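Local coordinates for protein type 3 secretion system chaperone PscG (Pseudomonas aeruginosa, PDB 2UWJ) that acts with PscE as a chaperone of the type III secretion system, preventing the needle protein PscF from polymerizing prematurely in the cytoplasm, at residues Glu8-Ala13 with Arg42-Ser47; Glu57-Ala62 with Ala75-His80; Ala69-Phe74 with Asp88-Gly93. All coordinates share one frame; numbering follows the deposited sequence.

Contact 1. Residues Glu8-Ala13 with Arg42-Ser47; sequences ELAELA and RLIRIS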
# COMPACT_ATOMS: atom_id res chain seq x y z
N GLU C 8 3.18 12.24 -0.17
CA GLU C 8 1.86 12.42 0.40
C GLU C 8 0.95 13.30 -0.47
O GLU C 8 -0.26 13.06 -0.56
CB GLU C 8 1.97 12.99 1.82
CG GLU C 8 2.60 11.92 2.72
CD GLU C 8 2.86 12.42 4.11
OE1 GLU C 8 2.08 12.07 5.02
OE2 GLU C 8 3.83 13.20 4.26
N LEU C 9 1.53 14.32 -1.09
CA LEU C 9 0.74 15.20 -1.97
C LEU C 9 0.31 14.38 -3.18
O LEU C 9 -0.82 14.51 -3.64
CB LEU C 9 1.55 16.39 -2.45
CG LEU C 9 1.58 17.52 -1.42
CD1 LEU C 9 2.70 18.49 -1.80
CD2 LEU C 9 0.20 18.23 -1.39
N ALA C 10 1.21 13.53 -3.70
CA ALA C 10 0.80 12.69 -4.85
C ALA C 10 -0.36 11.76 -4.45
O ALA C 10 -1.27 11.50 -5.26
CB ALA C 10 1.99 11.84 -5.37
N GLU C 11 -0.32 11.23 -3.23
CA GLU C 11 -1.41 10.35 -2.75
C GLU C 11 -2.69 11.11 -2.52
O GLU C 11 -3.82 10.60 -2.81
CB GLU C 11 -1.04 9.65 -1.44
CG GLU C 11 0.12 8.68 -1.54
CD GLU C 11 0.38 8.00 -0.18
OE1 GLU C 11 1.31 8.43 0.53
OE2 GLU C 11 -0.37 7.07 0.18
N LEU C 12 -2.56 12.33 -1.98
CA LEU C 12 -3.75 13.15 -1.80
C LEU C 12 -4.37 13.42 -3.19
O LEU C 12 -5.57 13.33 -3.36
CB LEU C 12 -3.39 14.51 -1.16
CG LEU C 12 -3.22 14.46 0.37
CD1 LEU C 12 -2.44 15.75 0.86
CD2 LEU C 12 -4.62 14.31 1.02
N ALA C 13 -3.53 13.75 -4.18
CA ALA C 13 -4.06 14.05 -5.51
C ALA C 13 -4.81 12.82 -6.12
O ALA C 13 -5.88 12.96 -6.72
CB ALA C 13 -2.92 14.48 -6.45
N ARG C 42 1.18 11.63 -14.48
CA ARG C 42 0.40 11.11 -15.60
C ARG C 42 -0.77 10.26 -15.07
O ARG C 42 -1.91 10.40 -15.53
CB ARG C 42 1.34 10.31 -16.52
CG ARG C 42 0.69 9.76 -17.78
CD ARG C 42 0.22 10.86 -18.64
NE ARG C 42 1.29 11.81 -18.96
CZ ARG C 42 2.24 11.68 -19.91
NH1 ARG C 42 2.32 10.60 -20.69
NH2 ARG C 42 3.10 12.69 -20.08
N LEU C 43 -0.49 9.39 -14.11
CA LEU C 43 -1.54 8.63 -13.41
C LEU C 43 -2.65 9.55 -12.86
O LEU C 43 -3.87 9.32 -13.05
CB LEU C 43 -0.91 7.87 -12.20
CG LEU C 43 -1.95 7.25 -11.23
CD1 LEU C 43 -2.76 6.27 -12.05
CD2 LEU C 43 -1.27 6.48 -10.04
N ILE C 44 -2.25 10.60 -12.17
CA ILE C 44 -3.24 11.53 -11.59
C ILE C 44 -4.08 12.24 -12.65
O ILE C 44 -5.31 12.32 -12.54
CB ILE C 44 -2.52 12.59 -10.67
CG1 ILE C 44 -1.98 11.88 -9.38
CG2 ILE C 44 -3.50 13.71 -10.28
CD1 ILE C 44 -0.68 12.66 -8.74
N ARG C 45 -3.40 12.72 -13.68
CA ARG C 45 -4.06 13.41 -14.79
C ARG C 45 -5.10 12.48 -15.41
O ARG C 45 -6.24 12.86 -15.64
CB ARG C 45 -3.02 13.76 -15.87
CG ARG C 45 -2.17 15.05 -15.57
CD ARG C 45 -1.28 15.35 -16.75
NE ARG C 45 -0.36 16.47 -16.48
CZ ARG C 45 -0.73 17.75 -16.48
NH1 ARG C 45 -2.00 18.05 -16.72
NH2 ARG C 45 0.17 18.73 -16.28
N ILE C 46 -4.67 11.25 -15.71
CA ILE C 46 -5.57 10.27 -16.35
C ILE C 46 -6.79 9.87 -15.45
O ILE C 46 -7.95 9.84 -15.90
CB ILE C 46 -4.79 9.04 -16.76
CG1 ILE C 46 -3.90 9.43 -17.96
CG2 ILE C 46 -5.78 7.88 -17.13
CD1 ILE C 46 -2.80 8.41 -18.30
N SER C 47 -6.51 9.61 -14.18
CA SER C 47 -7.56 9.25 -13.26
C SER C 47 -8.56 10.41 -13.14
O SER C 47 -9.80 10.19 -13.15
CB SER C 47 -6.98 8.92 -11.87
OG SER C 47 -8.02 8.68 -10.95
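Ile44 points from helix 38-51 straight at helix 4-17 and meets it at Ala13 and Ala10, two small residues three positions apart along that helix. CG1 lies anti to the carbonyl carbon (chi1 -69°), and the roughly extended second torsion carries CD1 out to the tip of the longer branch, where it lies alongside the methyl of Ala13: Ile44 CD1 and Ala13 CB are 3.7 Å apart. The shorter branch approaches the same methyl, with Ile44 CG2 3.9 Å from Ala13 CB, and CG1 completes the approach at 4.0 Å from that CB. The Ala13 methyl thus touches both branches of the side chain, CG2 on one and CG1 with CD1 on the other, while CD1 reaches past it toward the preceding turn. There the methyl lies 3.7 Å from the backbone oxygen Ala10 O, and Ile44 CD1 to Ala10 CB is a looser 4.4 Å.

With alanines on one side and a single branched residue on the other, the helices can come close: the CA atoms of Ala13 and Ile44 are 6.6 Å apart. Helix 22-34, which lies between the two in sequence, also touches Ile44 through Leu32, and a chain of another protein packs on Ala10. The neighbouring face of helix 4-17 is given to PscE, where Glu8 and Glu11 form salt bridges with Arg26 and Arg11 of that chain. The first and third helices of the chain pack here in broadly the same direction, an arrangement consistent with the TPR clan. No hydrogen bond or salt bridge crosses between the two segments, and all three touching residues are buried, so cohesion here rests on van der Waals fit and the exclusion of water.

Contact 2. Residues Glu57-Ala62 with Ala75-His80; sequences EALAFA and ALCEWH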
# COMPACT_ATOMS: atom_id res chain seq x y z
N GLU C 57 -10.03 12.76 -23.79
CA GLU C 57 -8.84 13.49 -23.37
C GLU C 57 -7.89 12.55 -22.59
O GLU C 57 -6.67 12.64 -22.75
CB GLU C 57 -9.23 14.70 -22.52
CG GLU C 57 -10.07 15.78 -23.34
CD GLU C 57 -10.73 16.75 -22.37
OE1 GLU C 57 -10.08 17.71 -21.90
OE2 GLU C 57 -11.91 16.48 -22.05
N ALA C 58 -8.43 11.66 -21.75
CA ALA C 58 -7.56 10.72 -21.02
C ALA C 58 -6.85 9.84 -22.04
O ALA C 58 -5.66 9.57 -21.90
CB ALA C 58 -8.38 9.86 -19.99
N LEU C 59 -7.56 9.46 -23.11
CA LEU C 59 -6.98 8.59 -24.13
C LEU C 59 -5.93 9.29 -25.01
O LEU C 59 -5.18 8.63 -25.69
CB LEU C 59 -8.08 7.99 -25.02
CG LEU C 59 -8.74 6.72 -24.46
CD1 LEU C 59 -10.01 6.46 -25.32
CD2 LEU C 59 -7.75 5.46 -24.51
N ALA C 60 -5.85 10.62 -24.97
CA ALA C 60 -4.79 11.27 -25.76
C ALA C 60 -3.40 10.76 -25.24
O ALA C 60 -2.43 10.72 -26.00
CB ALA C 60 -4.88 12.80 -25.63
N PHE C 61 -3.33 10.35 -23.97
CA PHE C 61 -2.05 9.87 -23.37
C PHE C 61 -1.69 8.43 -23.76
O PHE C 61 -0.54 7.98 -23.57
CB PHE C 61 -2.12 9.99 -21.84
CG PHE C 61 -2.10 11.43 -21.32
CD1 PHE C 61 -0.97 12.23 -21.48
CD2 PHE C 61 -3.19 11.95 -20.64
CE1 PHE C 61 -0.94 13.55 -20.96
CE2 PHE C 61 -3.17 13.24 -20.12
CZ PHE C 61 -2.04 14.05 -20.27
N ALA C 62 -2.64 7.69 -24.34
CA ALA C 62 -2.36 6.29 -24.76
C ALA C 62 -1.32 6.17 -25.89
O ALA C 62 -0.55 5.18 -25.93
CB ALA C 62 -3.70 5.53 -25.18
N ALA C 75 -7.86 1.05 -21.28
CA ALA C 75 -8.90 0.01 -21.51
C ALA C 75 -10.25 0.52 -20.90
O ALA C 75 -11.33 0.42 -21.52
CB ALA C 75 -8.52 -1.29 -20.80
N LEU C 76 -10.20 1.07 -19.69
CA LEU C 76 -11.46 1.51 -19.03
C LEU C 76 -12.10 2.62 -19.87
O LEU C 76 -13.35 2.67 -20.00
CB LEU C 76 -11.21 2.03 -17.59
CG LEU C 76 -10.90 0.88 -16.56
CD1 LEU C 76 -10.37 1.48 -15.26
CD2 LEU C 76 -12.14 0.06 -16.31
N CYS C 77 -11.28 3.54 -20.40
CA CYS C 77 -11.78 4.65 -21.22
C CYS C 77 -12.45 4.11 -22.51
O CYS C 77 -13.54 4.58 -22.94
CB CYS C 77 -10.63 5.61 -21.59
SG CYS C 77 -10.16 6.67 -20.21
N GLU C 78 -11.78 3.16 -23.14
CA GLU C 78 -12.33 2.55 -24.37
C GLU C 78 -13.68 1.86 -24.02
O GLU C 78 -14.67 1.93 -24.80
CB GLU C 78 -11.31 1.53 -24.93
CG GLU C 78 -10.18 2.23 -25.68
CD GLU C 78 -8.95 1.34 -25.92
OE1 GLU C 78 -8.75 0.37 -25.18
OE2 GLU C 78 -8.21 1.65 -26.85
N TRP C 79 -13.72 1.19 -22.89
CA TRP C 79 -14.93 0.52 -22.44
C TRP C 79 -16.09 1.53 -22.29
O TRP C 79 -17.16 1.30 -22.86
CB TRP C 79 -14.68 -0.20 -21.11
CG TRP C 79 -15.89 -0.89 -20.48
CD1 TRP C 79 -16.68 -1.90 -21.02
CD2 TRP C 79 -16.36 -0.72 -19.13
NE1 TRP C 79 -17.58 -2.38 -20.08
CE2 TRP C 79 -17.41 -1.68 -18.91
CE3 TRP C 79 -15.98 0.13 -18.07
CZ2 TRP C 79 -18.08 -1.80 -17.68
CZ3 TRP C 79 -16.66 0.01 -16.83
CH2 TRP C 79 -17.69 -0.96 -16.66
N HIS C 80 -15.89 2.65 -21.57
CA HIS C 80 -16.99 3.60 -21.39
C HIS C 80 -17.34 4.31 -22.68
O HIS C 80 -18.46 4.82 -22.81
CB HIS C 80 -16.69 4.66 -20.30
CG HIS C 80 -16.50 4.08 -18.92
ND1 HIS C 80 -17.55 3.71 -18.11
CD2 HIS C 80 -15.37 3.89 -18.18
CE1 HIS C 80 -17.10 3.34 -16.92
NE2 HIS C 80 -15.77 3.44 -16.94
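Apolar contacts centred on Cys77 join these segments, with Leu59 and Ala58 coming from helix 55-59. The branch point of the leucine sits directly against the cysteine methylene, Leu59 CG to Cys77 CB being 3.6 Å, and its two methyls straddle that carbon, CD1 at 3.9 Å and CD2 at 4.1 Å from Cys77 CB. The thiol turns to the other neighbour: with SG anti to the carbonyl carbon (chi1 -76°), the sulfur leans toward the Ala58 methyl, and Cys77 SG lies 3.7 Å from Ala58 CB. Both CB atoms of the first helix point toward the second, so the short helix 55-59 lies flank to flank with helix 71-80, one step in the all-helical stack of this TPR-clan chaperone. The rings of His80 and Tyr55, the latter at the start of the short helix, also stack between the two helices.

No hydrogen bond crosses the pair. Glu78 offers Leu59 its aliphatic stem alone, with Glu78 CG 4.2 Å from Leu59 CD2, while its carboxylate is directed to Arg90 of helix 84-95 in a salt bridge. The Ala58 methyl also touches Leu49 of helix 38-51.

Contact 3. Residues Ala69-Phe74 with Asp88-Gly93; sequences ALEPWF and DRRLAG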
# COMPACT_ATOMS: atom_id res chain seq x y z
N ALA C 69 1.87 0.36 -16.48
CA ALA C 69 0.92 0.37 -15.38
C ALA C 69 -0.28 1.31 -15.64
O ALA C 69 -1.24 1.27 -14.89
CB ALA C 69 1.63 0.80 -14.07
N LEU C 70 -0.16 2.20 -16.64
CA LEU C 70 -1.24 3.12 -16.97
C LEU C 70 -2.22 2.50 -17.98
O LEU C 70 -3.35 3.01 -18.14
CB LEU C 70 -0.71 4.44 -17.56
CG LEU C 70 0.22 5.22 -16.63
CD1 LEU C 70 0.68 6.50 -17.34
CD2 LEU C 70 -0.50 5.54 -15.27
N GLU C 71 -1.80 1.40 -18.63
CA GLU C 71 -2.66 0.78 -19.67
C GLU C 71 -4.12 0.44 -19.23
O GLU C 71 -5.02 0.60 -20.01
CB GLU C 71 -1.99 -0.45 -20.28
CG GLU C 71 -0.77 -0.12 -21.15
CD GLU C 71 -1.22 0.51 -22.48
OE1 GLU C 71 -2.14 -0.07 -23.11
OE2 GLU C 71 -0.69 1.57 -22.87
N PRO C 72 -4.32 -0.08 -17.99
CA PRO C 72 -5.70 -0.38 -17.60
C PRO C 72 -6.64 0.83 -17.73
O PRO C 72 -7.82 0.65 -18.03
CB PRO C 72 -5.57 -0.83 -16.13
CG PRO C 72 -4.15 -1.54 -16.14
CD PRO C 72 -3.34 -0.58 -16.99
N TRP C 73 -6.14 2.04 -17.43
CA TRP C 73 -6.96 3.24 -17.53
C TRP C 73 -7.41 3.45 -18.96
O TRP C 73 -8.58 3.84 -19.17
CB TRP C 73 -6.20 4.50 -17.07
CG TRP C 73 -5.79 4.36 -15.66
CD1 TRP C 73 -4.62 3.80 -15.17
CD2 TRP C 73 -6.55 4.77 -14.52
NE1 TRP C 73 -4.62 3.84 -13.78
CE2 TRP C 73 -5.79 4.44 -13.36
CE3 TRP C 73 -7.81 5.38 -14.36
CZ2 TRP C 73 -6.26 4.72 -12.06
CZ3 TRP C 73 -8.26 5.65 -13.05
CH2 TRP C 73 -7.50 5.33 -11.94
N PHE C 74 -6.55 3.20 -19.94
CA PHE C 74 -6.97 3.37 -21.35
C PHE C 74 -8.04 2.30 -21.73
O PHE C 74 -9.00 2.64 -22.42
CB PHE C 74 -5.76 3.34 -22.30
CG PHE C 74 -4.68 4.32 -21.91
CD1 PHE C 74 -5.02 5.61 -21.50
CD2 PHE C 74 -3.32 3.95 -21.92
CE1 PHE C 74 -4.00 6.54 -21.10
CE2 PHE C 74 -2.31 4.86 -21.53
CZ PHE C 74 -2.65 6.14 -21.12
N ASP C 88 -10.82 -4.83 -26.78
CA ASP C 88 -10.42 -6.22 -26.87
C ASP C 88 -8.97 -6.37 -27.29
O ASP C 88 -8.28 -7.24 -26.79
CB ASP C 88 -11.33 -7.02 -27.83
CG ASP C 88 -12.77 -7.14 -27.32
OD1 ASP C 88 -12.99 -7.01 -26.08
OD2 ASP C 88 -13.68 -7.37 -28.16
N ARG C 89 -8.50 -5.55 -28.23
CA ARG C 89 -7.08 -5.65 -28.63
C ARG C 89 -6.17 -5.23 -27.46
O ARG C 89 -5.13 -5.87 -27.19
CB ARG C 89 -6.75 -4.73 -29.83
CG ARG C 89 -7.36 -5.19 -31.17
CD ARG C 89 -6.86 -4.33 -32.34
NE ARG C 89 -7.24 -2.91 -32.27
CZ ARG C 89 -8.41 -2.41 -32.66
NH1 ARG C 89 -9.36 -3.22 -33.15
NH2 ARG C 89 -8.63 -1.10 -32.58
N ARG C 90 -6.51 -4.14 -26.78
CA ARG C 90 -5.68 -3.71 -25.65
C ARG C 90 -5.64 -4.83 -24.58
O ARG C 90 -4.55 -5.22 -24.11
CB ARG C 90 -6.21 -2.38 -25.05
CG ARG C 90 -5.25 -1.77 -23.99
CD ARG C 90 -5.73 -0.39 -23.52
NE ARG C 90 -6.00 0.56 -24.61
CZ ARG C 90 -5.10 1.37 -25.20
NH1 ARG C 90 -3.81 1.40 -24.84
NH2 ARG C 90 -5.51 2.22 -26.14
N LEU C 91 -6.81 -5.36 -24.19
CA LEU C 91 -6.82 -6.44 -23.19
C LEU C 91 -6.00 -7.65 -23.65
O LEU C 91 -5.20 -8.19 -22.88
CB LEU C 91 -8.24 -6.88 -22.83
CG LEU C 91 -9.12 -5.82 -22.18
CD1 LEU C 91 -10.45 -6.45 -21.73
CD2 LEU C 91 -8.33 -5.20 -20.98
N ALA C 92 -6.15 -8.04 -24.92
CA ALA C 92 -5.37 -9.18 -25.43
C ALA C 92 -3.85 -8.89 -25.29
O ALA C 92 -3.07 -9.77 -24.95
CB ALA C 92 -5.74 -9.48 -26.94
N GLY C 93 -3.45 -7.65 -25.54
CA GLY C 93 -2.04 -7.30 -25.39
C GLY C 93 -1.57 -7.41 -23.94
O GLY C 93 -0.54 -8.01 -23.65
O HOH W 1 -1.22 2.60 -25.24
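Arg90 leaves helix 84-95 with its first two torsions extended, which carries the chain across to Glu71 and Phe74; a bend at chi3 (-52°) then lays the guanidinium group beside both. Glu71 folds as well, its chain bent at chi2, bringing the carboxylate round so that the two side chains cross at about a right angle.

One salt bridge joins them. Arg90 NH1 donates to Glu71 OE1 over 2.8 Å with an N-H...O angle of 154°. The oxygen lies almost exactly in the guanidinium plane and is approached on its syn side, with the donor somewhat out of the carboxylate plane; the two flat groups are turned 32° apart. A water clamps the pair further, donating to Glu71 OE2 at 2.6 Å and accepting from Arg90 NH1 at 2.9 Å, so that NH1 serves both carboxylate oxygens, one directly and one through solvent.

Phe74 adds an apolar surface. Its methylene, not its ring, covers one face of the guanidinium near the centre, with Phe74 CB 3.6 Å from Arg90 CZ; the ring itself stands oblique to the group. Packed over a face and bonded at the edge, the guanidinium is probably held in a narrow range of rotation. Asn65 also bonds Glu71 OE2, and Glu78 OE1 forms a salt bridge with Arg90 NE, so the arginine is shared between two acids spaced along helix 71-80. The contact thereby joins helix 71-80 to helix 84-95 near the start of the former, with helix 38-51 packed against Leu70 and Trp73 and helix 100-113 against Pro72 and Leu91.

How the contacts relate
From the N terminus, contact 1 comes first: it brings helix 38-51 back to helix 4-17 and closes a loop containing helix 22-34. Contact 2 follows in series, helix 71-80 returning to helix 55-59, and contact 3 opens before contact 2 has closed, bringing helix 84-95 back to the start of helix 71-80, so these two cross, sharing that helix. Their centres are about 9 Å apart, and Arg90 bridges them. Contact 1 lies across the chain's centre, about 17 Å (centre to centre) from contact 2 and 20 Å from contact 3. Helix 38-51 spans the gap, Ile46 packing on both Phe61 and Trp73, so the first helices are packed onto the later ones.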